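Local coordinates for protein DJ-1 homolog D (PDB 4OGG) that belongs to the DJ-1/PfpI family and carries two related copies of that family's fold in a single chain, at residues Glu17-Phe22 with Glu207-Lys212; Arg62-Thr67 with Ala364-His369; His243-Glu246 with Thr250-Glu253. All coordinates share one frame; numbering follows the deposited sequence.

Interaction 1: residues Glu17-Phe22 with Glu207-Lys212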
loop_
_atom_site.group_PDB
_atom_site.type_symbol
_atom_site.label_atom_id
_atom_site.label_comp_id
_atom_site.label_asym_id
_atom_site.label_seq_id
_atom_site.Cartn_x
_atom_site.Cartn_y
_atom_site.Cartn_z
ATOM N N GLU C 17 -19.956 6.425 -0.507
ATOM C CA GLU C 17 -20.875 7.549 -0.448
ATOM C C GLU C 17 -21.207 8.214 -1.776
ATOM O O GLU C 17 -22.174 8.970 -1.868
ATOM C CB GLU C 17 -20.361 8.543 0.592
ATOM C CG GLU C 17 -20.587 8.001 1.997
ATOM C CD GLU C 17 -19.677 8.598 3.047
ATOM O OE1 GLU C 17 -19.429 9.816 3.008
ATOM O OE2 GLU C 17 -19.222 7.838 3.927
ATOM N N VAL C 18 -20.423 7.932 -2.808
ATOM C CA VAL C 18 -20.752 8.479 -4.117
ATOM C C VAL C 18 -21.360 7.370 -4.976
ATOM O O VAL C 18 -22.400 7.561 -5.616
ATOM C CB VAL C 18 -19.514 9.082 -4.851
ATOM C CG1 VAL C 18 -18.391 8.060 -4.951
ATOM C CG2 VAL C 18 -19.929 9.555 -6.255
ATOM N N MET C 19 -20.739 6.195 -4.964
ATOM C CA MET C 19 -21.218 5.102 -5.798
ATOM C C MET C 19 -22.559 4.486 -5.421
ATOM O O MET C 19 -23.356 4.180 -6.304
ATOM C CB MET C 19 -20.160 3.998 -5.894
ATOM C CG MET C 19 -20.416 3.016 -7.030
ATOM S SD MET C 19 -20.575 3.836 -8.646
ATOM C CE MET C 19 -18.879 3.753 -9.253
ATOM N N VAL C 20 -22.821 4.292 -4.133
ATOM C CA VAL C 20 -24.092 3.691 -3.742
ATOM C C VAL C 20 -25.276 4.556 -4.189
ATOM O O VAL C 20 -26.176 4.069 -4.867
ATOM C CB VAL C 20 -24.154 3.421 -2.217
ATOM C CG1 VAL C 20 -25.522 2.860 -1.842
ATOM C CG2 VAL C 20 -23.074 2.414 -1.831
ATOM N N PRO C 21 -25.291 5.850 -3.828
ATOM C CA PRO C 21 -26.434 6.651 -4.276
ATOM C C PRO C 21 -26.462 6.816 -5.795
ATOM O O PRO C 21 -27.532 6.852 -6.403
ATOM C CB PRO C 21 -26.247 7.976 -3.533
ATOM C CG PRO C 21 -24.768 8.058 -3.344
ATOM C CD PRO C 21 -24.402 6.643 -2.960
ATOM N N PHE C 22 -25.284 6.893 -6.408
ATOM C CA PHE C 22 -25.189 7.044 -7.863
ATOM C C PHE C 22 -25.874 5.891 -8.590
ATOM O O PHE C 22 -26.661 6.104 -9.514
ATOM C CB PHE C 22 -23.718 7.110 -8.304
ATOM C CG PHE C 22 -23.530 7.242 -9.798
ATOM C CD1 PHE C 22 -24.044 8.342 -10.487
ATOM C CD2 PHE C 22 -22.834 6.270 -10.513
ATOM C CE1 PHE C 22 -23.869 8.471 -11.865
ATOM C CE2 PHE C 22 -22.652 6.390 -11.895
ATOM C CZ PHE C 22 -23.172 7.493 -12.570
ATOM N N GLU C 207 -15.864 -8.357 -4.601
ATOM C CA GLU C 207 -15.628 -6.980 -5.028
ATOM C C GLU C 207 -16.385 -5.974 -4.158
ATOM O O GLU C 207 -17.583 -6.114 -3.909
ATOM C CB GLU C 207 -16.003 -6.803 -6.508
ATOM C CG GLU C 207 -15.062 -5.869 -7.281
ATOM C CD GLU C 207 -15.317 -4.390 -7.023
ATOM O OE1 GLU C 207 -14.389 -3.576 -7.240
ATOM O OE2 GLU C 207 -16.442 -4.038 -6.624
ATOM N N ASP C 208 -15.641 -4.972 -3.699
ATOM C CA ASP C 208 -16.101 -3.885 -2.832
ATOM C C ASP C 208 -17.458 -3.273 -3.215
ATOM O O ASP C 208 -18.364 -3.185 -2.385
ATOM C CB ASP C 208 -14.999 -2.813 -2.815
ATOM C CG ASP C 208 -15.373 -1.571 -2.035
ATOM O OD1 ASP C 208 -15.118 -1.518 -0.808
ATOM O OD2 ASP C 208 -15.916 -0.636 -2.667
ATOM N N TYR C 209 -17.599 -2.838 -4.462
ATOM C CA TYR C 209 -18.862 -2.252 -4.913
ATOM C C TYR C 209 -19.958 -3.298 -5.080
ATOM O O TYR C 209 -21.111 -3.069 -4.724
ATOM C CB TYR C 209 -18.719 -1.594 -6.286
ATOM C CG TYR C 209 -18.021 -0.265 -6.383
ATOM C CD1 TYR C 209 -17.999 0.642 -5.322
ATOM C CD2 TYR C 209 -17.478 0.136 -7.601
ATOM C CE1 TYR C 209 -17.452 1.923 -5.488
ATOM C CE2 TYR C 209 -16.946 1.391 -7.775
ATOM C CZ TYR C 209 -16.932 2.284 -6.726
ATOM O OH TYR C 209 -16.406 3.533 -6.947
ATOM N N GLU C 210 -19.585 -4.437 -5.651
ATOM C CA GLU C 210 -20.538 -5.496 -5.957
ATOM C C GLU C 210 -21.289 -6.107 -4.794
ATOM O O GLU C 210 -22.343 -6.717 -4.989
ATOM C CB GLU C 210 -19.839 -6.554 -6.804
ATOM C CG GLU C 210 -19.273 -5.908 -8.059
ATOM C CD GLU C 210 -18.430 -6.831 -8.897
ATOM O OE1 GLU C 210 -17.741 -6.316 -9.801
ATOM O OE2 GLU C 210 -18.458 -8.056 -8.658
ATOM N N VAL C 211 -20.765 -5.954 -3.586
ATOM C CA VAL C 211 -21.490 -6.454 -2.431
ATOM C C VAL C 211 -22.273 -5.288 -1.821
ATOM O O VAL C 211 -23.481 -5.383 -1.616
ATOM C CB VAL C 211 -20.552 -7.061 -1.348
ATOM C CG1 VAL C 211 -19.489 -6.055 -0.929
ATOM C CG2 VAL C 211 -21.381 -7.494 -0.133
ATOM N N LYS C 212 -21.592 -4.171 -1.583
ATOM C CA LYS C 212 -22.222 -3.022 -0.944
ATOM C C LYS C 212 -23.342 -2.340 -1.716
ATOM O O LYS C 212 -24.391 -2.039 -1.145
ATOM C CB LYS C 212 -21.169 -1.971 -0.581
ATOM C CG LYS C 212 -21.598 -1.042 0.559
ATOM C CD LYS C 212 -21.551 -1.769 1.906
ATOM C CE LYS C 212 -21.735 -0.808 3.076
ATOM N NZ LYS C 212 -21.597 -1.488 4.401
#
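Met19 and Tyr209 face each other across the gap between two helices, with CA atoms 7.8 Å apart; beside them the CA atoms of Val20 and Lys212 are 7.5 Å apart. Segment 17-22 lies inside helix 15-27, which kinks at Pro21 because the proline nitrogen cannot bond to the turn before. Segment 207-212 is the start of helix 208-221, with Glu207 as N-cap. The Glu207 carboxylate turns back over the helix end: its OE2 accepts from Tyr209 N at 2.7 Å, met from above the carboxylate plane, and more weakly from Glu210 N.

The contact is carried by a methionine lying over a tyrosine. Met19 CG stands 3.6 Å from the centroid of the Tyr209 ring, 15° off the normal, a CH-pi contact. Met19 CG is anti to the backbone N (chi1 -164°), and bends at chi2 and chi3 wrap the rest of the chain over the ring, bringing Met19 CE to 3.4 Å from Tyr209 OH. Sulfur takes part at longer range: Met19 SD is 4.7 Å from the ring centroid, above the face, making this a Met-aromatic contact.

The two helices belong one to each DJ-1/PfpI family region of the chain, so the contact is part of the interface between the halves, close to the centre of the chain. Tyr209 is sandwiched there, with the His64 ring stacked on the face opposite Met19, while its hydroxyl is hydrogen-bonded to Asp15.

Beside this pair the packing is looser. Val20 CG2 and Lys212 CG come to 4.5 Å, and the lysine chain then leads away to a salt bridge with Glu174. Val20 also packs against His176 and Ile180 of helix 176-186.

Interaction 2: residues Arg62-Thr67 with Ala364-His369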
loop_
_atom_site.group_PDB
_atom_site.type_symbol
_atom_site.label_atom_id
_atom_site.label_comp_id
_atom_site.label_asym_id
_atom_site.label_seq_id
_atom_site.Cartn_x
_atom_site.Cartn_y
_atom_site.Cartn_z
ATOM N N ARG C 62 -6.902 4.215 -0.843
ATOM C CA ARG C 62 -7.585 4.666 -2.053
ATOM C C ARG C 62 -8.633 3.687 -2.563
ATOM O O ARG C 62 -8.454 2.474 -2.494
ATOM C CB ARG C 62 -6.578 4.961 -3.170
ATOM C CG ARG C 62 -5.845 6.277 -2.997
ATOM C CD ARG C 62 -5.087 6.686 -4.247
ATOM N NE ARG C 62 -5.955 6.893 -5.408
ATOM C CZ ARG C 62 -5.562 7.508 -6.521
ATOM N NH1 ARG C 62 -4.323 7.976 -6.614
ATOM N NH2 ARG C 62 -6.396 7.652 -7.541
ATOM N N GLY C 63 -9.733 4.232 -3.077
ATOM C CA GLY C 63 -10.797 3.400 -3.613
ATOM C C GLY C 63 -10.772 3.409 -5.129
ATOM O O GLY C 63 -9.736 3.681 -5.735
ATOM N N HIS C 64 -11.906 3.110 -5.752
ATOM C CA HIS C 64 -11.972 3.107 -7.211
ATOM C C HIS C 64 -11.907 4.547 -7.705
ATOM O O HIS C 64 -12.405 5.456 -7.043
ATOM C CB HIS C 64 -13.305 2.545 -7.732
ATOM C CG HIS C 64 -13.680 1.197 -7.197
ATOM N ND1 HIS C 64 -14.160 1.008 -5.918
ATOM C CD2 HIS C 64 -13.730 -0.013 -7.802
ATOM C CE1 HIS C 64 -14.493 -0.261 -5.761
ATOM N NE2 HIS C 64 -14.242 -0.902 -6.888
ATOM N N ASN C 65 -11.304 4.765 -8.867
ATOM C CA ASN C 65 -11.302 6.112 -9.410
ATOM C C ASN C 65 -12.735 6.271 -9.904
ATOM O O ASN C 65 -13.303 5.327 -10.456
ATOM C CB ASN C 65 -10.327 6.241 -10.577
ATOM C CG ASN C 65 -8.885 6.162 -10.135
ATOM O OD1 ASN C 65 -8.493 6.801 -9.160
ATOM N ND2 ASN C 65 -8.083 5.386 -10.858
ATOM N N PHE C 66 -13.327 7.439 -9.683
ATOM C CA PHE C 66 -14.702 7.683 -10.106
ATOM C C PHE C 66 -14.768 8.582 -11.336
ATOM O O PHE C 66 -14.234 9.689 -11.328
ATOM C CB PHE C 66 -15.502 8.336 -8.974
ATOM C CG PHE C 66 -16.973 8.404 -9.248
ATOM C CD1 PHE C 66 -17.799 7.325 -8.950
ATOM C CD2 PHE C 66 -17.528 9.521 -9.858
ATOM C CE1 PHE C 66 -19.159 7.358 -9.257
ATOM C CE2 PHE C 66 -18.889 9.563 -10.172
ATOM C CZ PHE C 66 -19.703 8.477 -9.870
ATOM N N THR C 67 -15.445 8.111 -12.379
ATOM C CA THR C 67 -15.571 8.875 -13.616
ATOM C C THR C 67 -16.830 9.738 -13.626
ATOM O O THR C 67 -17.945 9.231 -13.505
ATOM C CB THR C 67 -15.598 7.943 -14.844
ATOM O OG1 THR C 67 -14.443 7.091 -14.829
ATOM C CG2 THR C 67 -15.595 8.763 -16.127
ATOM N N ALA C 364 -22.154 -8.070 -15.696
ATOM C CA ALA C 364 -20.770 -8.363 -16.046
ATOM C C ALA C 364 -19.728 -7.740 -15.124
ATOM O O ALA C 364 -18.674 -8.330 -14.886
ATOM C CB ALA C 364 -20.504 -7.922 -17.478
ATOM N N ALA C 365 -20.014 -6.548 -14.615
ATOM C CA ALA C 365 -19.073 -5.839 -13.747
ATOM C C ALA C 365 -19.813 -4.764 -12.962
ATOM O O ALA C 365 -20.983 -4.494 -13.237
ATOM C CB ALA C 365 -17.974 -5.211 -14.591
ATOM N N TRP C 366 -19.138 -4.121 -12.013
ATOM C CA TRP C 366 -19.824 -3.113 -11.212
ATOM C C TRP C 366 -20.475 -1.942 -11.948
ATOM O O TRP C 366 -21.414 -1.344 -11.430
ATOM C CB TRP C 366 -18.939 -2.586 -10.062
ATOM C CG TRP C 366 -17.541 -2.155 -10.388
ATOM C CD1 TRP C 366 -16.393 -2.867 -10.163
ATOM C CD2 TRP C 366 -17.125 -0.867 -10.863
ATOM N NE1 TRP C 366 -15.290 -2.097 -10.456
ATOM C CE2 TRP C 366 -15.709 -0.868 -10.889
ATOM C CE3 TRP C 366 -17.810 0.290 -11.263
ATOM C CZ2 TRP C 366 -14.967 0.244 -11.300
ATOM C CZ3 TRP C 366 -17.070 1.398 -11.671
ATOM C CH2 TRP C 366 -15.662 1.364 -11.685
ATOM N N PRO C 367 -19.996 -1.595 -13.155
ATOM C CA PRO C 367 -20.656 -0.473 -13.832
ATOM C C PRO C 367 -22.119 -0.793 -14.152
ATOM O O PRO C 367 -22.925 0.108 -14.386
ATOM C CB PRO C 367 -19.827 -0.299 -15.102
ATOM C CG PRO C 367 -18.453 -0.711 -14.661
ATOM C CD PRO C 367 -18.733 -1.949 -13.829
ATOM N N GLY C 368 -22.455 -2.081 -14.155
ATOM C CA GLY C 368 -23.814 -2.495 -14.470
ATOM C C GLY C 368 -24.808 -2.613 -13.324
ATOM O O GLY C 368 -25.901 -3.150 -13.512
ATOM N N HIS C 369 -24.462 -2.102 -12.148
ATOM C CA HIS C 369 -25.363 -2.192 -11.001
ATOM C C HIS C 369 -26.758 -1.588 -11.191
ATOM O O HIS C 369 -27.740 -2.132 -10.685
ATOM C CB HIS C 369 -24.694 -1.594 -9.761
ATOM C CG HIS C 369 -23.632 -2.474 -9.178
ATOM N ND1 HIS C 369 -22.589 -1.986 -8.423
ATOM C CD2 HIS C 369 -23.453 -3.816 -9.243
ATOM C CE1 HIS C 369 -21.811 -2.987 -8.051
ATOM N NE2 HIS C 369 -22.313 -4.108 -8.535
#
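His64 presents an edge to the face of the Trp366 indole, a T-shaped (edge-to-face) pair in which the imidazole and the five-membered ring have centroids 4.9 Å apart and planes at 75°. The touching corner is His64 CD2, which lies 3.7 Å from Trp366 NE1 and equally close to CZ2 on the six-membered ring. The two side chains run past each other in opposite directions rather than meeting end on.

Trp366 CG sits between its own backbone N and carbonyl carbon (chi1 49°), which folds the indole back over the following residue: Pro367 CD lies 3.2 Å above the indole plane, over the rim of the face turned away from His64. The indole thus has a neighbour on each side, while its N-H is used by the carbonyl oxygen of His243.

Carboxylates grip both nitrogens of the histidine. His64 ND1 is hydrogen-bonded to Asp15 and NE2 to Glu207, which together fix the rotation of the ring. Tyr209 is the third aromatic of the group and also meets Trp366 edge-to-face.

Behind Trp366 the backbone tightens into a 3-10 turn, with Gly368 N bonded to Ala365 O at 3.0 Å and His369 N to Trp366 O at 3.2 Å. Gln23 spans this turn, donating to Trp366 O and accepting from His369 ND1. On the other side, Asn65 N bonds to Asp244 OD2, holding the backbone next to His64.

In the fold, His64 belongs to the connection between strands 59-62 and 66-67, and Trp366 to the loop leading from strand 360-362 into helix 369-380. Helices 15-27 and 208-221 and the end of strand 237-244 close round the two rings.

Interaction 3: residues His243-Glu246 with Thr250-Glu253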
loop_
_atom_site.group_PDB
_atom_site.type_symbol
_atom_site.label_atom_id
_atom_site.label_comp_id
_atom_site.label_asym_id
_atom_site.label_seq_id
_atom_site.Cartn_x
_atom_site.Cartn_y
_atom_site.Cartn_z
ATOM N N HIS C 243 -11.555 -3.686 -7.546
ATOM C CA HIS C 243 -11.062 -3.986 -8.879
ATOM C C HIS C 243 -11.317 -2.773 -9.749
ATOM O O HIS C 243 -12.450 -2.297 -9.866
ATOM C CB HIS C 243 -11.758 -5.228 -9.433
ATOM C CG HIS C 243 -11.305 -6.503 -8.789
ATOM N ND1 HIS C 243 -11.942 -7.709 -8.987
ATOM C CD2 HIS C 243 -10.260 -6.760 -7.966
ATOM C CE1 HIS C 243 -11.311 -8.654 -8.317
ATOM N NE2 HIS C 243 -10.285 -8.105 -7.689
ATOM N N ASP C 244 -10.245 -2.275 -10.354
ATOM C CA ASP C 244 -10.316 -1.087 -11.182
ATOM C C ASP C 244 -9.413 -1.227 -12.406
ATOM O O ASP C 244 -8.422 -1.952 -12.379
ATOM C CB ASP C 244 -9.871 0.111 -10.338
ATOM C CG ASP C 244 -10.492 1.411 -10.790
ATOM O OD1 ASP C 244 -11.322 1.391 -11.721
ATOM O OD2 ASP C 244 -10.147 2.457 -10.202
ATOM N N PHE C 245 -9.768 -0.544 -13.487
ATOM C CA PHE C 245 -8.952 -0.590 -14.690
ATOM C C PHE C 245 -8.107 0.672 -14.721
ATOM O O PHE C 245 -8.631 1.783 -14.810
ATOM C CB PHE C 245 -9.836 -0.699 -15.930
ATOM C CG PHE C 245 -10.156 -2.116 -16.309
ATOM C CD1 PHE C 245 -9.208 -2.905 -16.956
ATOM C CD2 PHE C 245 -11.389 -2.675 -15.992
ATOM C CE1 PHE C 245 -9.483 -4.233 -17.282
ATOM C CE2 PHE C 245 -11.673 -4.004 -16.313
ATOM C CZ PHE C 245 -10.717 -4.783 -16.959
ATOM N N GLU C 246 -6.794 0.492 -14.635
ATOM C CA GLU C 246 -5.877 1.620 -14.610
ATOM C C GLU C 246 -4.872 1.652 -15.757
ATOM O O GLU C 246 -3.766 2.166 -15.601
ATOM C CB GLU C 246 -5.138 1.642 -13.270
ATOM C CG GLU C 246 -6.078 1.621 -12.069
ATOM C CD GLU C 246 -5.345 1.687 -10.747
ATOM O OE1 GLU C 246 -4.701 2.720 -10.474
ATOM O OE2 GLU C 246 -5.411 0.705 -9.981
ATOM N N THR C 250 -5.633 -5.956 -17.763
ATOM C CA THR C 250 -6.663 -6.460 -16.866
ATOM C C THR C 250 -6.684 -5.531 -15.658
ATOM O O THR C 250 -5.822 -4.662 -15.526
ATOM C CB THR C 250 -6.422 -7.927 -16.425
ATOM O OG1 THR C 250 -7.594 -8.408 -15.750
ATOM C CG2 THR C 250 -5.221 -8.035 -15.483
ATOM N N TYR C 251 -7.665 -5.710 -14.783
ATOM C CA TYR C 251 -7.814 -4.850 -13.618
ATOM C C TYR C 251 -6.751 -4.998 -12.537
ATOM O O TYR C 251 -6.079 -6.024 -12.424
ATOM C CB TYR C 251 -9.191 -5.062 -12.985
ATOM C CG TYR C 251 -9.503 -6.505 -12.656
ATOM C CD1 TYR C 251 -10.028 -7.365 -13.622
ATOM C CD2 TYR C 251 -9.240 -7.021 -11.390
ATOM C CE1 TYR C 251 -10.282 -8.706 -13.332
ATOM C CE2 TYR C 251 -9.487 -8.362 -11.090
ATOM C CZ TYR C 251 -10.007 -9.197 -12.065
ATOM O OH TYR C 251 -10.238 -10.524 -11.777
ATOM N N SER C 252 -6.608 -3.937 -11.751
ATOM C CA SER C 252 -5.674 -3.919 -10.637
ATOM C C SER C 252 -6.494 -4.337 -9.426
ATOM O O SER C 252 -7.722 -4.411 -9.496
ATOM C CB SER C 252 -5.151 -2.504 -10.408
ATOM O OG SER C 252 -6.220 -1.645 -10.044
ATOM N N GLU C 253 -5.822 -4.624 -8.319
ATOM C CA GLU C 253 -6.535 -4.993 -7.108
ATOM C C GLU C 253 -5.873 -4.401 -5.874
ATOM O O GLU C 253 -4.645 -4.374 -5.761
ATOM C CB GLU C 253 -6.634 -6.518 -6.951
ATOM C CG GLU C 253 -7.324 -6.928 -5.645
ATOM C CD GLU C 253 -7.534 -8.424 -5.496
ATOM O OE1 GLU C 253 -8.249 -9.021 -6.328
ATOM O OE2 GLU C 253 -6.996 -9.003 -4.529
HETATM O O HOH W 1 -5.239 -1.907 -14.895
#
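On the beta hairpin of strands 237-244 and 252-255, the Tyr251 ring brings its CE2 over the face of the His243 imidazole, 3.2 Å above the centre of its plane. The two planes are 36° apart, an oblique pairing that is neither a stack nor edge-to-face. Glu253 runs alongside the histidine, pointing the same way, and its OE1 accepts from His243 NE2 at 2.6 Å, in the imidazole plane and on the anti side of the carboxylate. With Tyr251 over one face and Glu253 at the edge, the ring is held so that ND1 can hydrogen-bond to OZ2 of the modified cysteine at position 311. Arg282 forms a salt bridge with the other Glu253 oxygen, and Tyr251 OH is hydrogen-bonded to Glu92 of the second subunit.

Next along, Tyr251 CB lies 4.2 Å from the centroid of the Phe245 ring, almost on its normal, a CH-pi contact. The backbone pairing is antiparallel: Asp244 and Ser252 are a hydrogen-bonded pair, with Ser252 N 2.8 Å from Asp244 O. Near the turn, a water accepts from Glu246 N and donates to Thr250 O, and Ser252 OG gives a very short hydrogen bond of 2.5 Å to Glu246 OE2.

Overall arrangement
Starting from the N terminus, residues 17-22 come first and interaction 1 closes a long loop by meeting 207-212 in the other half of the chain, joining helices 15-27 and 208-221. Residues 62-67 lie within that loop but find their partner far beyond it, at 364-369, so interactions 1 and 2 cross; interaction 2 joins the connection between strands 59-62 and 66-67 to the loop before helix 369-380. Interaction 3 is local: the hairpin of 243-246 and 250-253 opens after interaction 1 has closed and is nested inside interaction 2. Interactions 1 and 2 both tie one DJ-1/PfpI family region to the other, and Glu207 of interaction 1 links all three contacts.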